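Local coordinates for glycoside hydrolase family protein (Novosphingobium sp. PP1Y, PDB 6Q2F) that probably hydrolyses terminal alpha-L-rhamnose from rhamnosylated compounds, as an alpha-L-rhamnosidase of the glycoside hydrolases, at residues 476-479 / 480-484; 518-521 / 522-526; 563-566 / 567-571; 1017-1020 / 1021-1024. One frame throughout, in Å; residues are numbered along the deposited sequence.

Interaction 1 of 4, residues 476-479 / 480-484; sequences LEHY and IGMYK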
# COMPACT_ATOMS: atom_id res chain seq x y z
N LEU A 476 -15.27 10.19 -14.42
CA LEU A 476 -14.61 9.09 -15.11
C LEU A 476 -15.17 8.87 -16.51
O LEU A 476 -14.43 8.51 -17.42
CB LEU A 476 -14.72 7.79 -14.26
CG LEU A 476 -13.69 6.71 -14.67
CD1 LEU A 476 -12.25 7.21 -14.50
CD2 LEU A 476 -13.88 5.36 -13.97
N GLU A 477 -16.48 9.08 -16.71
CA GLU A 477 -17.01 8.97 -18.06
C GLU A 477 -16.37 10.00 -18.97
O GLU A 477 -16.00 9.68 -20.11
CB GLU A 477 -18.54 9.11 -18.07
CG GLU A 477 -19.23 7.86 -17.48
CD GLU A 477 -20.75 7.93 -17.47
OE1 GLU A 477 -21.30 9.05 -17.58
OE2 GLU A 477 -21.38 6.86 -17.35
N HIS A 478 -16.18 11.22 -18.48
CA HIS A 478 -15.51 12.24 -19.27
C HIS A 478 -14.07 11.82 -19.54
O HIS A 478 -13.58 11.94 -20.66
CB HIS A 478 -15.54 13.58 -18.55
CG HIS A 478 -14.97 14.70 -19.36
ND1 HIS A 478 -13.63 15.03 -19.33
CD2 HIS A 478 -15.55 15.53 -20.26
CE1 HIS A 478 -13.42 16.03 -20.17
NE2 HIS A 478 -14.56 16.35 -20.74
N TYR A 479 -13.38 11.33 -18.50
CA TYR A 479 -11.97 10.98 -18.66
C TYR A 479 -11.81 9.88 -19.69
O TYR A 479 -10.95 9.97 -20.58
CB TYR A 479 -11.41 10.54 -17.31
CG TYR A 479 -9.96 10.11 -17.35
CD1 TYR A 479 -8.95 11.02 -17.59
CD2 TYR A 479 -9.61 8.79 -17.11
CE1 TYR A 479 -7.61 10.64 -17.59
CE2 TYR A 479 -8.27 8.38 -17.11
CZ TYR A 479 -7.28 9.32 -17.35
OH TYR A 479 -5.97 8.92 -17.36
N ILE A 480 -12.63 8.84 -19.60
CA ILE A 480 -12.58 7.75 -20.57
C ILE A 480 -12.90 8.27 -21.97
O ILE A 480 -12.27 7.87 -22.95
CB ILE A 480 -13.53 6.63 -20.12
CG1 ILE A 480 -12.93 5.95 -18.88
CG2 ILE A 480 -13.76 5.62 -21.26
CD1 ILE A 480 -13.81 4.87 -18.26
N GLY A 481 -13.85 9.21 -22.07
CA GLY A 481 -14.11 9.86 -23.35
C GLY A 481 -12.88 10.51 -23.97
O GLY A 481 -12.69 10.46 -25.19
N MSE A 482 -12.05 11.14 -23.16
CA MSE A 482 -10.83 11.74 -23.68
C MSE A 482 -9.91 10.69 -24.30
O MSE A 482 -9.32 10.94 -25.35
CB MSE A 482 -10.07 12.48 -22.57
CG MSE A 482 -10.75 13.77 -22.10
SE MSE A 482 -10.13 14.32 -20.34
CE MSE A 482 -8.23 13.86 -20.52
N TYR A 483 -9.82 9.50 -23.68
CA TYR A 483 -8.94 8.46 -24.22
C TYR A 483 -9.55 7.76 -25.42
O TYR A 483 -8.82 7.33 -26.32
CB TYR A 483 -8.56 7.46 -23.12
CG TYR A 483 -7.35 7.97 -22.39
CD1 TYR A 483 -6.07 7.69 -22.84
CD2 TYR A 483 -7.49 8.84 -21.30
CE1 TYR A 483 -4.96 8.20 -22.20
CE2 TYR A 483 -6.38 9.35 -20.66
CZ TYR A 483 -5.11 9.03 -21.12
OH TYR A 483 -4.01 9.53 -20.49
N LYS A 484 -10.88 7.64 -25.47
CA LYS A 484 -11.53 7.17 -26.69
C LYS A 484 -11.31 8.13 -27.84
O LYS A 484 -11.19 7.71 -29.00
CB LYS A 484 -13.03 6.96 -26.44
CG LYS A 484 -13.32 5.69 -25.64
CD LYS A 484 -14.66 5.77 -24.96
CE LYS A 484 -15.81 5.39 -25.86
NZ LYS A 484 -16.96 4.85 -25.02
O HOH W 1 -3.79 10.36 -18.22

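Interaction 2 of 4, residues 518-521 / 522-526; sequences EQFQ and RLRGY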
# COMPACT_ATOMS: atom_id res chain seq x y z
N GLU A 518 -28.51 11.53 4.33
CA GLU A 518 -29.22 10.34 3.86
C GLU A 518 -28.32 9.12 3.91
O GLU A 518 -28.76 8.03 4.30
CB GLU A 518 -29.72 10.52 2.42
CG GLU A 518 -30.67 11.68 2.16
CD GLU A 518 -30.68 12.05 0.68
OE1 GLU A 518 -31.13 11.23 -0.15
OE2 GLU A 518 -30.20 13.15 0.34
N GLN A 519 -27.06 9.26 3.48
CA GLN A 519 -26.15 8.12 3.50
C GLN A 519 -25.95 7.63 4.92
O GLN A 519 -25.95 6.42 5.18
CB GLN A 519 -24.79 8.47 2.88
CG GLN A 519 -24.84 8.95 1.43
CD GLN A 519 -25.12 7.82 0.45
OE1 GLN A 519 -25.53 6.73 0.84
NE2 GLN A 519 -24.93 8.09 -0.84
N PHE A 520 -25.76 8.55 5.86
CA PHE A 520 -25.56 8.16 7.26
C PHE A 520 -26.79 7.42 7.78
O PHE A 520 -26.67 6.36 8.41
CB PHE A 520 -25.26 9.40 8.10
CG PHE A 520 -24.96 9.11 9.54
CD1 PHE A 520 -25.99 8.80 10.43
CD2 PHE A 520 -23.66 9.19 10.02
CE1 PHE A 520 -25.72 8.57 11.76
CE2 PHE A 520 -23.39 8.95 11.35
CZ PHE A 520 -24.42 8.64 12.23
N GLN A 521 -27.98 7.96 7.52
CA GLN A 521 -29.21 7.30 7.95
C GLN A 521 -29.32 5.91 7.36
O GLN A 521 -29.66 4.95 8.06
CB GLN A 521 -30.42 8.15 7.55
CG GLN A 521 -31.73 7.45 7.80
CD GLN A 521 -32.13 7.54 9.24
OE1 GLN A 521 -32.18 8.63 9.81
NE2 GLN A 521 -32.42 6.40 9.85
N ARG A 522 -29.03 5.76 6.07
CA ARG A 522 -29.21 4.46 5.44
C ARG A 522 -28.18 3.46 5.95
O ARG A 522 -28.49 2.27 6.12
CB ARG A 522 -29.12 4.60 3.91
CG ARG A 522 -28.81 3.26 3.17
CD ARG A 522 -28.61 3.48 1.67
NE ARG A 522 -27.29 4.06 1.35
CZ ARG A 522 -26.17 3.36 1.18
NH1 ARG A 522 -26.19 2.03 1.32
NH2 ARG A 522 -25.03 3.98 0.89
N LEU A 523 -26.95 3.91 6.21
CA LEU A 523 -25.88 2.97 6.57
C LEU A 523 -25.79 2.73 8.07
O LEU A 523 -25.39 1.64 8.47
CB LEU A 523 -24.52 3.47 6.05
CG LEU A 523 -24.26 3.41 4.54
CD1 LEU A 523 -23.13 4.37 4.10
CD2 LEU A 523 -23.91 1.99 4.13
N ARG A 524 -26.08 3.73 8.90
CA ARG A 524 -25.95 3.58 10.35
C ARG A 524 -27.29 3.37 11.05
O ARG A 524 -27.30 2.99 12.23
CB ARG A 524 -25.26 4.80 10.96
CG ARG A 524 -23.96 5.23 10.22
CD ARG A 524 -22.77 4.41 10.69
NE ARG A 524 -22.73 3.07 10.10
CZ ARG A 524 -22.13 2.79 8.95
NH1 ARG A 524 -21.55 3.77 8.25
NH2 ARG A 524 -22.10 1.54 8.48
N GLY A 525 -28.41 3.66 10.38
CA GLY A 525 -29.71 3.40 10.95
C GLY A 525 -30.27 4.47 11.87
O GLY A 525 -31.28 4.20 12.53
N TYR A 526 -29.65 5.65 11.97
CA TYR A 526 -30.23 6.72 12.77
C TYR A 526 -29.86 8.07 12.17
O TYR A 526 -28.95 8.18 11.35
CB TYR A 526 -29.79 6.65 14.25
CG TYR A 526 -28.29 6.87 14.54
CD1 TYR A 526 -27.37 5.83 14.37
CD2 TYR A 526 -27.82 8.09 15.03
CE1 TYR A 526 -26.01 6.02 14.65
CE2 TYR A 526 -26.45 8.28 15.32
CZ TYR A 526 -25.56 7.24 15.13
OH TYR A 526 -24.22 7.44 15.42

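Interaction 3 of 4, residues 563-566 / 567-571; sequences SEHY and GTVAD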
# COMPACT_ATOMS: atom_id res chain seq x y z
N SER A 563 -17.86 2.39 -1.86
CA SER A 563 -18.95 2.20 -2.81
C SER A 563 -19.04 3.31 -3.85
O SER A 563 -19.19 3.04 -5.04
CB SER A 563 -20.29 2.08 -2.07
OG SER A 563 -20.67 3.31 -1.49
N GLU A 564 -18.94 4.57 -3.41
CA GLU A 564 -19.21 5.68 -4.32
C GLU A 564 -17.99 6.01 -5.19
O GLU A 564 -18.16 6.40 -6.35
CB GLU A 564 -19.66 6.93 -3.54
CG GLU A 564 -20.92 6.70 -2.67
CD GLU A 564 -22.02 5.94 -3.41
OE1 GLU A 564 -22.75 6.57 -4.20
OE2 GLU A 564 -22.14 4.70 -3.21
N HIS A 565 -16.79 5.83 -4.69
CA HIS A 565 -15.60 5.98 -5.54
C HIS A 565 -15.24 4.66 -6.22
O HIS A 565 -15.41 4.51 -7.43
CB HIS A 565 -14.43 6.56 -4.74
CG HIS A 565 -13.21 6.85 -5.58
ND1 HIS A 565 -12.01 6.18 -5.40
CD2 HIS A 565 -13.01 7.73 -6.59
CE1 HIS A 565 -11.12 6.66 -6.25
NE2 HIS A 565 -11.70 7.60 -6.99
N TYR A 566 -14.76 3.69 -5.44
CA TYR A 566 -14.18 2.49 -6.05
C TYR A 566 -15.24 1.59 -6.70
O TYR A 566 -15.00 1.04 -7.77
CB TYR A 566 -13.33 1.75 -5.02
CG TYR A 566 -12.08 2.53 -4.65
CD1 TYR A 566 -10.98 2.57 -5.50
CD2 TYR A 566 -12.02 3.26 -3.47
CE1 TYR A 566 -9.83 3.30 -5.16
CE2 TYR A 566 -10.89 3.97 -3.14
CZ TYR A 566 -9.79 3.99 -3.99
OH TYR A 566 -8.69 4.70 -3.65
N GLY A 567 -16.43 1.49 -6.10
CA GLY A 567 -17.51 0.79 -6.79
C GLY A 567 -17.89 1.44 -8.11
O GLY A 567 -18.03 0.78 -9.14
N THR A 568 -18.04 2.77 -8.10
CA THR A 568 -18.39 3.50 -9.32
C THR A 568 -17.29 3.39 -10.37
O THR A 568 -17.56 3.21 -11.57
CB THR A 568 -18.66 4.96 -8.99
OG1 THR A 568 -19.57 5.03 -7.89
CG2 THR A 568 -19.25 5.69 -10.18
N VAL A 569 -16.03 3.48 -9.94
CA VAL A 569 -14.92 3.36 -10.89
C VAL A 569 -14.99 2.02 -11.60
O VAL A 569 -14.90 1.94 -12.83
CB VAL A 569 -13.58 3.56 -10.17
CG1 VAL A 569 -12.46 3.07 -11.05
CG2 VAL A 569 -13.36 5.03 -9.82
N ALA A 570 -15.23 0.95 -10.83
CA ALA A 570 -15.30 -0.38 -11.42
C ALA A 570 -16.51 -0.50 -12.33
O ALA A 570 -16.43 -1.09 -13.40
CB ALA A 570 -15.33 -1.47 -10.33
N ASP A 571 -17.65 0.06 -11.91
CA ASP A 571 -18.85 0.02 -12.74
C ASP A 571 -18.62 0.69 -14.09
O ASP A 571 -18.93 0.14 -15.14
CB ASP A 571 -20.02 0.69 -12.02
CG ASP A 571 -20.52 -0.11 -10.84
OD1 ASP A 571 -20.04 -1.25 -10.67
OD2 ASP A 571 -21.38 0.42 -10.09

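Interaction 4 of 4, residues 1017-1020 / 1021-1024; sequences SADP and GVKY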
# COMPACT_ATOMS: atom_id res chain seq x y z
N SER A 1017 40.68 -4.33 -13.66
CA SER A 1017 41.59 -4.27 -14.80
C SER A 1017 42.43 -3.00 -14.78
O SER A 1017 41.99 -1.93 -14.32
CB SER A 1017 40.81 -4.34 -16.11
OG SER A 1017 41.65 -4.10 -17.23
N ALA A 1018 43.65 -3.13 -15.30
CA ALA A 1018 44.51 -1.97 -15.53
C ALA A 1018 43.94 -1.06 -16.62
O ALA A 1018 44.15 0.15 -16.59
CB ALA A 1018 45.93 -2.43 -15.91
N ASP A 1019 43.23 -1.63 -17.58
CA ASP A 1019 42.67 -0.86 -18.68
C ASP A 1019 41.37 -0.19 -18.24
O ASP A 1019 40.41 -0.90 -17.92
CB ASP A 1019 42.43 -1.76 -19.89
CG ASP A 1019 41.93 -1.02 -21.11
OD1 ASP A 1019 41.56 0.16 -21.00
OD2 ASP A 1019 41.90 -1.64 -22.19
N PRO A 1020 41.29 1.14 -18.23
CA PRO A 1020 40.05 1.81 -17.80
C PRO A 1020 38.84 1.47 -18.66
O PRO A 1020 37.71 1.45 -18.14
CB PRO A 1020 40.39 3.31 -17.88
CG PRO A 1020 41.65 3.39 -18.70
CD PRO A 1020 42.38 2.11 -18.46
N GLY A 1021 39.03 1.20 -19.95
CA GLY A 1021 37.90 0.82 -20.79
C GLY A 1021 37.33 -0.54 -20.43
O GLY A 1021 36.14 -0.80 -20.64
N VAL A 1022 38.17 -1.43 -19.88
CA VAL A 1022 37.69 -2.71 -19.35
C VAL A 1022 37.18 -2.54 -17.92
O VAL A 1022 36.10 -3.03 -17.57
CB VAL A 1022 38.80 -3.78 -19.43
CG1 VAL A 1022 38.38 -5.05 -18.72
CG2 VAL A 1022 39.16 -4.09 -20.88
N LYS A 1023 37.94 -1.82 -17.10
CA LYS A 1023 37.59 -1.61 -15.69
C LYS A 1023 36.16 -1.08 -15.55
O LYS A 1023 35.39 -1.56 -14.71
CB LYS A 1023 38.59 -0.62 -15.08
CG LYS A 1023 38.32 -0.17 -13.65
CD LYS A 1023 39.47 0.72 -13.16
CE LYS A 1023 39.24 1.24 -11.74
NZ LYS A 1023 39.05 0.14 -10.77
N TYR A 1024 35.80 -0.09 -16.36
CA TYR A 1024 34.54 0.61 -16.21
C TYR A 1024 33.49 0.11 -17.19
O TYR A 1024 32.48 0.77 -17.39
CB TYR A 1024 34.76 2.11 -16.38
CG TYR A 1024 35.65 2.71 -15.31
CD1 TYR A 1024 35.26 2.70 -13.98
CD2 TYR A 1024 36.86 3.30 -15.63
CE1 TYR A 1024 36.06 3.26 -12.99
CE2 TYR A 1024 37.68 3.87 -14.65
CZ TYR A 1024 37.26 3.84 -13.33
OH TYR A 1024 38.05 4.39 -12.35

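Interaction 1 of 4, residues 476-479 / 480-484
Ile480 N bonds to Leu476 O at 2.8 Å, and the regular alpha-helical pattern continues through Gly481 N to Glu477 O and Met482 N to His478 O before weakening at Tyr483 N to Tyr479 O (3.3 Å). One turn apart, the rings of Tyr479 and Tyr483 form an offset edge-to-face pair, centroids 5.2 Å apart and planes at 63°. CB of Tyr483 points toward 476-479, and the CD2-CE2 side of its ring lies over the rim of one Tyr479 face, CE2 3.4 Å from Tyr479 CZ. Met482, a selenomethionine, lies between His478 and Tyr479: SE approaches the His478 ring obliquely, 3.7 Å from CE1, and the bend at chi3 (39°) swings CE round to 4.1 Å from Tyr479 CD1. On another side of the helix Ile480 CD1 touches Leu476 CG at 4.0 Å, and both residues pack on Val572 of helix 543-575. Tyr479 and Tyr483 instead rest on Ile130 of strand 127-131, as suits a helix lying against the outside of a (beta/alpha)8 barrel. A water in the Tyr479 ring plane donates to Tyr479 OH at 2.8 Å and lies doubtfully close to Tyr483 OH. Tyr479 OH also bonds to Ala131 O. A phenylalanine at Tyr479 could keep the ring pair but would probably leave Ala131 O without its hydroxyl mate and the water without this acceptor. Beside this ring pair, the buried Tyr479 hydroxyl is thus satisfied by a carbonyl and a water, which ties the helix to the end of a barrel strand.

Interaction 2 of 4, residues 518-521 / 522-526
Phe520 and Tyr526 make the dense part of this contact: the CE1-CZ edge of Phe520 points into the Tyr526 face, planes at 85° and centroids 4.9 Å apart. Phe520 CZ lies 3.4 Å from Tyr526 CZ, while Tyr526 O sits in the Phe520 ring plane, 3.2 Å from CD1. Over one Phe520 face Arg524 CG stands almost on the ring normal, a CH-pi contact 3.8 Å from the centroid. Bends at chi2 and chi3 carry the Arg524 guanidinium off to Asp559 and Thr556 of helix 543-575, and Tyr526 OH bonds to Asp552 of the same helix. Helix 516-524, which follows barrel strand 497-502 and packs on helix 543-575, ends at Gly525, which leaves helical angles with a phi of 84°; its N still bonds to Gln521 O, from above the carbonyl plane. In this turn Gln521 CA makes a CA-H...O contact with Tyr526 O. On the solvent side Arg522 grips the partly exposed Gln519 side-on. Its NH2 (2.8 Å) and NE (3.2 Å) both donate to Gln519 OE1, which lies in the guanidinium plane, the amide turned 76° against it. The exposed Gln521 lays its amide beside the turn, OE1 3.4 Å from Tyr526 C.

Interaction 3 of 4, residues 563-566 / 567-571
Thr568 N reaches back five residues to Ser563 O in a weak backbone bond of 3.3 Å, the mark of a wider pi-type turn in helix 543-575. Ordinary helical bonding resumes with Val569 N to His565 O (2.8 Å) and Ala570 N to Tyr566 O. Gly567 CA comes within 3.3 Å of Ser563 O, where a CB would clash. Among polar side chains, Thr568 OG1 lies beside its own backbone N (chi1 -50°) and donates to Glu564 O, though the 2.5 Å between them is doubtfully short. Glu564 OE2 accepts from Ser563 OG at 2.7 Å on its anti lone pair. Packing is carried by His565 and Val569, which run side by side: Val569 CG2 lies over the rim of one imidazole face, 4.2 Å from His565 NE2. That nitrogen bonds to Thr139 OG1, while His565 ND1 stands 3.2 Å above the centre of the Tyr566 ring. Val569 also touches Leu476 of helix 469-487 and Thr502 of strand 497-502, wedged between helix and barrel. Because the widened turn takes Thr568 N to Ser563 O, Glu564 O lacks the backbone donor four residues on, and the Thr568 hydroxyl probably takes its place.

Interaction 4 of 4, residues 1017-1020 / 1021-1024
The carboxylate of Asp1019 caps the short helix 1020-1023, while its carbonyl opens the helical bonding. As N-cap residue Asp1019 accepts from Gly1021 N through OD1 at 2.9 Å, the donor standing above the carboxylate plane (50° out of it). Its backbone O takes Lys1023 N at 2.8 Å in a nearly straight bond, and Val1022 N weakly. With CG anti to N (chi1 -177°), the carboxylate is turned to the side of its own carbonyl carbon, where Gly1021 N lies. An alanine in place of Asp1019 would probably leave Gly1021 N without its capping acceptor. Just upstream, Ser1017 OG accepts from Asp1019 N at 3.0 Å, an ST turn leading into the cap. Val1022 packs against Ser1017, CG1 3.6 Å from its CB. Tyr1024 N bonds to Pro1020 O at 3.0 Å. Lys1023 runs extended as far as CE past Ser1017 O, then bends so that NZ bonds to Asp1015 O; its CG lies over the centre of the Tyr1024 ring. The turn joins strand 1005-1008 to strand 1028-1037 of a beta-sandwich domain resembling galactose-binding modules, with Lys1023 and Tyr1024 both leaning on Leu1127, in the loop before strand 1131-1140.

In the fold
Interactions 1, 2 and 3 cluster around the (beta/alpha)8 barrel, with interaction 3 as the middle member. Its helix 543-575 packs on helix 469-487 of interaction 1, where Leu476 CD2 lies 3.7 Å from Val569 O (centres 16 Å apart), and borders interaction 2, centres 19 Å apart. Interactions 1 and 2 do not touch, their nearest atoms about 17 Å apart. The sodium ion, bound by Asp503, Ser504, Glu583, Glu586 and Glu644 in and just after barrel strands, lies about 10 Å from the Tyr566 side chain, which places interaction 3 near that site. Interaction 4 belongs to a separate beta-sandwich, with centres 54 to 72 Å from the others.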